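Local coordinates for ankyrin repeat and SOCS BOX protein 11 (Homo sapiens, PDB 4UUC), which serves as the substrate-recognition subunit of a cullin-5 E3 ubiquitin ligase that targets proteins such as BIK for proteasomal degradation, its ankyrin repeat domain being the part described here, at residues E43-L46 and C52-A55; A55-G60 and V86-E91; Q146-V151 and I183-D188; E116-L121 and V151-E156. All coordinates share one frame; numbering follows the deposited sequence.

Interaction 1: E43-L46 and C52-A55; sequences EACL and CAKA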
# COMPACT_ATOMS: atom_id res chain seq x y z
N GLU A 43 13.15 -2.16 11.50
CA GLU A 43 13.03 -3.61 11.59
C GLU A 43 11.81 -4.05 12.41
O GLU A 43 11.13 -5.00 12.03
CB GLU A 43 14.31 -4.21 12.16
CG GLU A 43 15.55 -3.83 11.35
CD GLU A 43 16.54 -4.96 11.11
OE1 GLU A 43 16.13 -6.14 11.07
OE2 GLU A 43 17.74 -4.65 10.96
N ALA A 44 11.52 -3.36 13.50
CA ALA A 44 10.32 -3.67 14.28
C ALA A 44 9.06 -3.49 13.43
O ALA A 44 8.15 -4.30 13.47
CB ALA A 44 10.23 -2.80 15.53
N CYS A 45 9.01 -2.41 12.66
CA CYS A 45 7.82 -2.13 11.87
C CYS A 45 7.66 -3.11 10.71
O CYS A 45 6.55 -3.49 10.36
CB CYS A 45 7.85 -0.69 11.36
SG CYS A 45 7.59 0.52 12.67
N LEU A 46 8.78 -3.54 10.13
CA LEU A 46 8.74 -4.52 9.05
C LEU A 46 8.23 -5.86 9.56
O LEU A 46 7.60 -6.61 8.81
CB LEU A 46 10.12 -4.67 8.40
CG LEU A 46 10.17 -5.53 7.13
CD1 LEU A 46 9.31 -4.93 6.02
CD2 LEU A 46 11.60 -5.70 6.66
N CYS A 52 7.45 -3.34 20.43
CA CYS A 52 8.85 -2.98 20.21
C CYS A 52 8.96 -1.60 19.56
O CYS A 52 9.78 -0.78 19.96
CB CYS A 52 9.55 -4.03 19.34
SG CYS A 52 9.85 -5.61 20.17
N ALA A 53 8.12 -1.35 18.55
CA ALA A 53 8.11 -0.06 17.88
C ALA A 53 7.85 1.07 18.87
O ALA A 53 8.56 2.07 18.88
CB ALA A 53 7.08 -0.04 16.76
N LYS A 54 6.84 0.90 19.73
CA LYS A 54 6.47 1.95 20.67
C LYS A 54 7.57 2.20 21.70
O LYS A 54 7.85 3.34 22.05
CB LYS A 54 5.17 1.62 21.40
CG LYS A 54 4.66 2.77 22.26
CD LYS A 54 3.32 2.47 22.90
CE LYS A 54 2.79 3.68 23.66
NZ LYS A 54 1.48 3.41 24.31
N ALA A 55 8.20 1.12 22.17
CA ALA A 55 9.29 1.24 23.13
C ALA A 55 10.46 2.03 22.52
O ALA A 55 11.10 2.84 23.19
CB ALA A 55 9.75 -0.13 23.58

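Interaction 2: A55-G60 and V86-E91; sequences ALLENG and VNVLLE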
# COMPACT_ATOMS: atom_id res chain seq x y z
N ALA A 55 8.20 1.12 22.17
CA ALA A 55 9.29 1.24 23.13
C ALA A 55 10.46 2.03 22.52
O ALA A 55 11.10 2.84 23.19
CB ALA A 55 9.75 -0.13 23.58
N LEU A 56 10.73 1.78 21.24
CA LEU A 56 11.78 2.50 20.54
C LEU A 56 11.40 3.98 20.37
O LEU A 56 12.23 4.87 20.58
CB LEU A 56 12.05 1.86 19.18
CG LEU A 56 12.74 0.49 19.22
CD1 LEU A 56 12.59 -0.24 17.90
CD2 LEU A 56 14.21 0.64 19.58
N LEU A 57 10.14 4.23 20.01
CA LEU A 57 9.65 5.59 19.83
C LEU A 57 9.67 6.37 21.15
O LEU A 57 10.00 7.56 21.16
CB LEU A 57 8.23 5.57 19.26
CG LEU A 57 8.16 5.18 17.78
CD1 LEU A 57 6.74 4.81 17.38
CD2 LEU A 57 8.71 6.30 16.89
N GLU A 58 9.33 5.69 22.24
CA GLU A 58 9.34 6.30 23.57
C GLU A 58 10.75 6.73 23.97
O GLU A 58 10.92 7.63 24.79
CB GLU A 58 8.78 5.32 24.61
CG GLU A 58 7.26 5.22 24.59
CD GLU A 58 6.73 4.11 25.50
OE1 GLU A 58 7.51 3.22 25.89
OE2 GLU A 58 5.52 4.15 25.82
N ASN A 59 11.75 6.08 23.39
CA ASN A 59 13.14 6.38 23.68
C ASN A 59 13.83 7.13 22.54
O ASN A 59 15.05 7.07 22.39
CB ASN A 59 13.89 5.09 24.00
CG ASN A 59 13.53 4.54 25.37
OD1 ASN A 59 14.14 4.89 26.37
ND2 ASN A 59 12.51 3.68 25.41
N GLY A 60 13.03 7.84 21.75
CA GLY A 60 13.56 8.81 20.80
C GLY A 60 13.87 8.32 19.40
O GLY A 60 14.58 9.00 18.66
N VAL A 86 0.93 0.94 12.33
CA VAL A 86 0.57 2.13 11.57
C VAL A 86 0.04 3.20 12.51
O VAL A 86 0.45 4.36 12.44
CB VAL A 86 -0.48 1.81 10.47
CG1 VAL A 86 -1.00 3.08 9.82
CG2 VAL A 86 0.12 0.87 9.43
N ASN A 87 -0.85 2.81 13.42
CA ASN A 87 -1.43 3.76 14.36
C ASN A 87 -0.39 4.40 15.27
O ASN A 87 -0.38 5.63 15.42
CB ASN A 87 -2.50 3.07 15.22
CG ASN A 87 -3.81 2.88 14.47
OD1 ASN A 87 -4.13 3.63 13.55
ND2 ASN A 87 -4.58 1.87 14.88
N VAL A 88 0.48 3.61 15.88
CA VAL A 88 1.45 4.16 16.83
C VAL A 88 2.44 5.09 16.12
O VAL A 88 2.82 6.13 16.67
CB VAL A 88 2.23 3.04 17.59
CG1 VAL A 88 3.13 2.24 16.67
CG2 VAL A 88 3.04 3.64 18.73
N LEU A 89 2.84 4.75 14.90
CA LEU A 89 3.71 5.61 14.11
C LEU A 89 3.04 6.96 13.84
O LEU A 89 3.67 8.02 13.97
CB LEU A 89 4.08 4.94 12.79
CG LEU A 89 5.04 3.76 12.87
CD1 LEU A 89 5.10 3.05 11.53
CD2 LEU A 89 6.44 4.21 13.30
N LEU A 90 1.78 6.93 13.44
CA LEU A 90 1.03 8.15 13.18
C LEU A 90 0.85 8.97 14.46
O LEU A 90 0.88 10.20 14.43
CB LEU A 90 -0.33 7.82 12.56
CG LEU A 90 -0.26 7.26 11.13
CD1 LEU A 90 -1.60 6.67 10.71
CD2 LEU A 90 0.18 8.33 10.14
N GLU A 91 0.69 8.28 15.59
CA GLU A 91 0.57 8.96 16.88
C GLU A 91 1.84 9.72 17.20
O GLU A 91 1.79 10.82 17.77
CB GLU A 91 0.26 7.95 17.99
CG GLU A 91 -1.16 7.41 17.98
CD GLU A 91 -1.33 6.20 18.88
OE1 GLU A 91 -0.43 5.94 19.72
OE2 GLU A 91 -2.36 5.50 18.75

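Interaction 3: Q146-V151 and I183-D188; sequences QRVDCV and IHLLTD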
# COMPACT_ATOMS: atom_id res chain seq x y z
N GLN A 146 -5.91 -7.88 -7.60
CA GLN A 146 -7.17 -8.60 -7.35
C GLN A 146 -7.64 -8.47 -5.90
O GLN A 146 -8.18 -9.42 -5.33
CB GLN A 146 -7.01 -10.08 -7.71
CG GLN A 146 -6.49 -10.33 -9.12
CD GLN A 146 -6.45 -11.80 -9.48
OE1 GLN A 146 -7.17 -12.26 -10.36
NE2 GLN A 146 -5.60 -12.56 -8.79
N ARG A 147 -7.46 -7.29 -5.33
CA ARG A 147 -7.85 -7.03 -3.95
C ARG A 147 -9.29 -6.53 -3.89
O ARG A 147 -9.54 -5.33 -3.83
CB ARG A 147 -6.90 -6.02 -3.31
CG ARG A 147 -5.43 -6.41 -3.41
CD ARG A 147 -5.16 -7.78 -2.80
NE ARG A 147 -3.73 -8.08 -2.74
CZ ARG A 147 -3.22 -9.26 -2.41
NH1 ARG A 147 -4.04 -10.27 -2.11
NH2 ARG A 147 -1.91 -9.45 -2.37
N VAL A 148 -10.23 -7.47 -3.91
CA VAL A 148 -11.64 -7.14 -4.07
C VAL A 148 -12.15 -6.20 -2.98
O VAL A 148 -12.82 -5.21 -3.27
CB VAL A 148 -12.53 -8.40 -4.08
CG1 VAL A 148 -13.96 -8.04 -4.43
CG2 VAL A 148 -11.99 -9.43 -5.06
N ASP A 149 -11.85 -6.51 -1.72
CA ASP A 149 -12.32 -5.69 -0.61
C ASP A 149 -11.74 -4.28 -0.68
O ASP A 149 -12.42 -3.31 -0.35
CB ASP A 149 -11.95 -6.34 0.73
CG ASP A 149 -12.72 -7.62 0.99
OD1 ASP A 149 -13.80 -7.82 0.38
OD2 ASP A 149 -12.25 -8.43 1.82
N CYS A 150 -10.48 -4.16 -1.09
CA CYS A 150 -9.85 -2.85 -1.24
C CYS A 150 -10.49 -2.06 -2.38
O CYS A 150 -10.70 -0.85 -2.26
CB CYS A 150 -8.35 -3.00 -1.48
SG CYS A 150 -7.42 -3.49 -0.01
N VAL A 151 -10.78 -2.74 -3.49
CA VAL A 151 -11.46 -2.11 -4.62
C VAL A 151 -12.81 -1.57 -4.17
O VAL A 151 -13.14 -0.41 -4.43
CB VAL A 151 -11.64 -3.10 -5.79
CG1 VAL A 151 -12.58 -2.54 -6.86
CG2 VAL A 151 -10.30 -3.46 -6.42
N ILE A 183 -14.31 -6.50 -12.03
CA ILE A 183 -14.87 -5.97 -13.27
C ILE A 183 -16.26 -5.36 -13.03
O ILE A 183 -16.53 -4.24 -13.46
CB ILE A 183 -14.97 -7.07 -14.36
CG1 ILE A 183 -13.58 -7.62 -14.70
CG2 ILE A 183 -15.64 -6.53 -15.62
CD1 ILE A 183 -12.65 -6.63 -15.40
N HIS A 184 -17.13 -6.10 -12.36
CA HIS A 184 -18.50 -5.61 -12.14
C HIS A 184 -18.53 -4.43 -11.17
O HIS A 184 -19.33 -3.51 -11.34
CB HIS A 184 -19.40 -6.74 -11.65
CG HIS A 184 -19.70 -7.77 -12.69
ND1 HIS A 184 -20.20 -7.44 -13.93
CD2 HIS A 184 -19.55 -9.12 -12.68
CE1 HIS A 184 -20.35 -8.55 -14.65
NE2 HIS A 184 -19.97 -9.57 -13.91
N LEU A 185 -17.66 -4.44 -10.17
CA LEU A 185 -17.58 -3.33 -9.22
C LEU A 185 -17.17 -2.04 -9.93
O LEU A 185 -17.78 -1.00 -9.72
CB LEU A 185 -16.59 -3.64 -8.10
CG LEU A 185 -17.11 -4.47 -6.92
CD1 LEU A 185 -15.95 -4.96 -6.07
CD2 LEU A 185 -18.07 -3.67 -6.08
N LEU A 186 -16.12 -2.10 -10.75
CA LEU A 186 -15.68 -0.94 -11.52
C LEU A 186 -16.79 -0.44 -12.44
O LEU A 186 -17.06 0.76 -12.52
CB LEU A 186 -14.44 -1.27 -12.34
CG LEU A 186 -13.12 -1.45 -11.58
CD1 LEU A 186 -12.03 -1.87 -12.56
CD2 LEU A 186 -12.73 -0.18 -10.85
N THR A 187 -17.41 -1.36 -13.16
CA THR A 187 -18.48 -1.02 -14.08
C THR A 187 -19.66 -0.39 -13.33
O THR A 187 -20.22 0.62 -13.77
CB THR A 187 -18.97 -2.25 -14.86
OG1 THR A 187 -17.87 -2.82 -15.58
CG2 THR A 187 -20.07 -1.86 -15.84
N ASP A 188 -20.02 -0.97 -12.19
CA ASP A 188 -21.11 -0.45 -11.37
C ASP A 188 -20.85 0.99 -10.92
O ASP A 188 -21.79 1.76 -10.71
CB ASP A 188 -21.34 -1.31 -10.13
CG ASP A 188 -21.97 -2.66 -10.44
OD1 ASP A 188 -22.52 -2.84 -11.55
OD2 ASP A 188 -21.92 -3.54 -9.56

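Interaction 4: E116-L121 and V151-E156; sequences ECMEIL and VKKLLE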
# COMPACT_ATOMS: atom_id res chain seq x y z
N GLU A 116 -7.21 -2.60 6.23
CA GLU A 116 -7.32 -1.75 7.41
C GLU A 116 -6.22 -0.68 7.41
O GLU A 116 -6.48 0.48 7.72
CB GLU A 116 -7.25 -2.57 8.71
CG GLU A 116 -7.39 -1.70 9.96
CD GLU A 116 -7.59 -2.50 11.24
OE1 GLU A 116 -7.49 -3.74 11.21
OE2 GLU A 116 -7.86 -1.87 12.28
N CYS A 117 -4.99 -1.08 7.08
CA CYS A 117 -3.89 -0.12 6.97
C CYS A 117 -4.22 0.97 5.94
O CYS A 117 -3.96 2.15 6.17
CB CYS A 117 -2.59 -0.84 6.61
SG CYS A 117 -1.95 -1.91 7.93
N MET A 118 -4.80 0.56 4.81
CA MET A 118 -5.24 1.49 3.78
C MET A 118 -6.23 2.51 4.35
O MET A 118 -6.08 3.71 4.16
CB MET A 118 -5.87 0.73 2.61
CG MET A 118 -6.30 1.58 1.42
SD MET A 118 -7.40 0.69 0.29
CE MET A 118 -8.91 0.63 1.26
N GLU A 119 -7.24 2.02 5.06
CA GLU A 119 -8.29 2.88 5.59
C GLU A 119 -7.75 3.87 6.61
O GLU A 119 -8.16 5.03 6.63
CB GLU A 119 -9.41 2.04 6.21
CG GLU A 119 -10.21 1.26 5.19
CD GLU A 119 -11.42 0.59 5.79
OE1 GLU A 119 -12.14 1.24 6.57
OE2 GLU A 119 -11.67 -0.60 5.46
N ILE A 120 -6.83 3.42 7.46
CA ILE A 120 -6.21 4.30 8.44
C ILE A 120 -5.47 5.44 7.74
O ILE A 120 -5.57 6.60 8.15
CB ILE A 120 -5.23 3.53 9.36
CG1 ILE A 120 -6.00 2.54 10.23
CG2 ILE A 120 -4.45 4.51 10.24
CD1 ILE A 120 -5.12 1.56 10.98
N LEU A 121 -4.73 5.12 6.68
CA LEU A 121 -3.99 6.14 5.94
C LEU A 121 -4.93 7.14 5.28
O LEU A 121 -4.67 8.34 5.28
CB LEU A 121 -3.09 5.49 4.89
CG LEU A 121 -1.89 4.70 5.43
CD1 LEU A 121 -1.22 3.92 4.30
CD2 LEU A 121 -0.89 5.62 6.10
N VAL A 151 -10.78 -2.74 -3.49
CA VAL A 151 -11.46 -2.11 -4.62
C VAL A 151 -12.81 -1.57 -4.17
O VAL A 151 -13.14 -0.41 -4.43
CB VAL A 151 -11.64 -3.10 -5.79
CG1 VAL A 151 -12.58 -2.54 -6.86
CG2 VAL A 151 -10.30 -3.46 -6.42
N LYS A 152 -13.58 -2.41 -3.48
CA LYS A 152 -14.92 -2.02 -3.03
C LYS A 152 -14.86 -0.80 -2.11
O LYS A 152 -15.59 0.17 -2.30
CB LYS A 152 -15.60 -3.18 -2.32
CG LYS A 152 -17.01 -2.85 -1.84
CD LYS A 152 -17.76 -4.11 -1.44
CE LYS A 152 -19.21 -3.80 -1.07
NZ LYS A 152 -19.31 -3.05 0.21
N LYS A 153 -13.97 -0.85 -1.13
CA LYS A 153 -13.84 0.23 -0.15
C LYS A 153 -13.39 1.54 -0.80
O LYS A 153 -13.92 2.60 -0.49
CB LYS A 153 -12.86 -0.17 0.95
CG LYS A 153 -12.84 0.78 2.14
CD LYS A 153 -14.11 0.66 2.97
CE LYS A 153 -14.27 1.82 3.93
NZ LYS A 153 -15.50 1.69 4.77
N LEU A 154 -12.40 1.46 -1.68
CA LEU A 154 -11.89 2.65 -2.37
C LEU A 154 -12.98 3.33 -3.21
O LEU A 154 -13.12 4.55 -3.19
CB LEU A 154 -10.70 2.28 -3.26
CG LEU A 154 -9.39 2.03 -2.51
CD1 LEU A 154 -8.38 1.31 -3.40
CD2 LEU A 154 -8.80 3.35 -2.01
N LEU A 155 -13.77 2.53 -3.92
CA LEU A 155 -14.86 3.06 -4.73
C LEU A 155 -15.91 3.72 -3.85
O LEU A 155 -16.41 4.80 -4.16
CB LEU A 155 -15.49 1.94 -5.57
CG LEU A 155 -14.61 1.40 -6.71
CD1 LEU A 155 -15.19 0.11 -7.27
CD2 LEU A 155 -14.45 2.44 -7.81
N GLU A 156 -16.25 3.07 -2.74
CA GLU A 156 -17.23 3.60 -1.80
C GLU A 156 -16.77 4.91 -1.18
O GLU A 156 -17.60 5.78 -0.87
CB GLU A 156 -17.50 2.58 -0.69
CG GLU A 156 -18.29 1.38 -1.17
CD GLU A 156 -18.38 0.28 -0.13
OE1 GLU A 156 -17.72 0.39 0.93
OE2 GLU A 156 -19.11 -0.70 -0.37

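Interaction 1: E43-L46 and C52-A55
Cys-45 meets Ala-53 through its sulfur, and its side chain is easily followed outward. The CB stands well back from the opposite helix, 5.5 Å from Ala-53 CB. At the next atom the approach is made: SG lies anti to the carbonyl carbon (chi1 -72°), and from there it rests on the Ala-53 methyl, with 4.2 Å between SG and CB. A thiol suits this place because it is apolar enough for a buried seam and longer than a methyl by just one atom. Beside it, Ala-44 points toward the second helix. Its CB is 4.0 Å from the backbone N of Ala-53 and 4.1 Å from Cys-52 CB, so one methyl sits against the backbone as well as a side chain. Cys-52 meets Ala-44 with its CB, and its side chain also packs on Leu-17 and Leu-20. Small residues on both sides are what let the backbones come so near: the CA atoms of Ala-44 and Ala-53 are 5.6 Å apart, leaving little room for a larger side chain. The two segments belong to helices 40-46 and 50-58, the helix-turn-helix pair of the second ankyrin repeat. Helix 7-14 packs against Ala-44 through Ala-12, helix 17-26 receives Cys-52, and helices 73-80 and 83-91 of the next repeat lie against Cys-45.

Interaction 2: A55-G60 and V86-E91
The apolar contact rests on one methyl group: Leu-57 CD1 fits against both Val-88 and Leu-89. It is 4.1 Å from Val-88 CG2, the valine methyl anti to its own backbone N, and 4.1 Å from Leu-89 CD2. The leucine pair meets at about a right angle. Although Leu-89 leaves its helix pointing away from the other segment, its first torsion (chi1 -71°) and the branch beyond bring CD2 back to Leu-57. Leucine suits such a place because its long, forked chain can bridge backbones whose nearest CA atoms, those of Leu-57 and Leu-89, are 8.2 Å apart.

Hydrogen bonds at the end of helix 50-58 finish it without involving the other segment. Asn-59 folds back so that ND2 gives Ala-55 O a nearly straight bond (2.8 Å, 174°), with the acceptor lying in the plane of the amide. Gly-60 N then bonds to Leu-57 O, while Ala-61 N reaches Leu-56 O, completing a Schellman motif. Its C-prime residue has a positive phi of 91°, where a CB would collide with the carbonyl oxygen of Asn-59, and glycine has none. Second helices of successive repeats packed side by side, here those of the second and third, are characteristic of the ankyrin repeat stack.

Interaction 3: Q146-V151 and I183-D188
Leu-185 lays CD1 over a methyl of Val-148, the two side chains meeting at about a right angle with 4.0 Å between CD1 and Val-148 CG1. The same leucine methyl lies 4.2 Å from CG1 of Val-151, one turn further along the helix, so it spans two valines on one face. Both valines hold CG1 anti to the backbone N (chi1 -173° in Val-148 and 169° in Val-151), which sends the two methyls toward the leucine. Beta-branched residues suit this face because their short side chains have little freedom to turn, while the longer leucine reaches over from the partner helix. Thr-187 returns its hydroxyl to its own helix: OG1 bonds to Ile-183 O at 2.9 Å, coming from above the carbonyl plane, and the backbone N of the same threonine bonds that oxygen from the opposite face. The contact joins the second helices of the fifth and sixth ankyrin repeats. Helix 138-144 packs on Val-151 and Leu-186, and helix 170-175 on Ile-183 and Leu-186; beyond, Arg-220 of helix 212-220 forms a salt bridge with Asp-188 and a hydrogen bond with His-184.

Interaction 4: E116-L121 and V151-E156
The carboxylate of Glu-119 has two basic partners, Arg-115 on its own helix and Lys-153 on the other: OE2 forms a salt bridge with Arg-115 one turn earlier, while OE1 faces Lys-153 in a long one, 3.8 Å from NZ. The lysine does more than offer its charge. Its aliphatic chain crosses the glutamate at about a right angle, with CE 3.4 Å from OE1 and CD 3.7 Å from OE2. CG of Lys-153 is anti to its backbone N, and a bend at chi2 (71°) then turns the chain across the carboxylate. A long residue with an apolar stem and a charged end suits this partly exposed edge. With an alanine here instead of Glu-119, Lys-153 would probably lose its acidic mate and Arg-115 a salt-bridge partner, and the lysine methylenes would be less firmly held.

Deeper in, Met-118 leaves its helix toward the partner and sets SD 3.7 Å from Leu-154 CG. Its chain bends at chi3 (72°), which brings CE to 4.0 Å from Lys-153 CG. The flexible thioether is well suited to filling the span between the axes of the two segments, 11.1 Å apart. These segments run nearly parallel, at 18°, and lie on helices 115-123 and 148-156, the second helices of the fourth and fifth ankyrin repeats. Helix 105-111 lies against Met-118, and helix 83-91 packs on Cys-117 and Ile-120.

From the N terminus, interaction 1 comes first and closes the short turn between the two helices of the second ankyrin repeat. Interaction 2 begins at Ala-55, where interaction 1 ends, and closes a longer loop to the third repeat; the two also touch where Cys-45 meets Leu-89. Next, interaction 4 links the fourth repeat to the fifth. Before it closes, interaction 3 has opened at 146-151, so these two cross along the chain, sharing Val-151 and helix 148-156 and carrying the series to the sixth repeat. Ile-120 packs on Val-86 and Leu-90, joining interactions 2 and 4. Interactions 1 and 3 lie on opposite sides of the chain's centre.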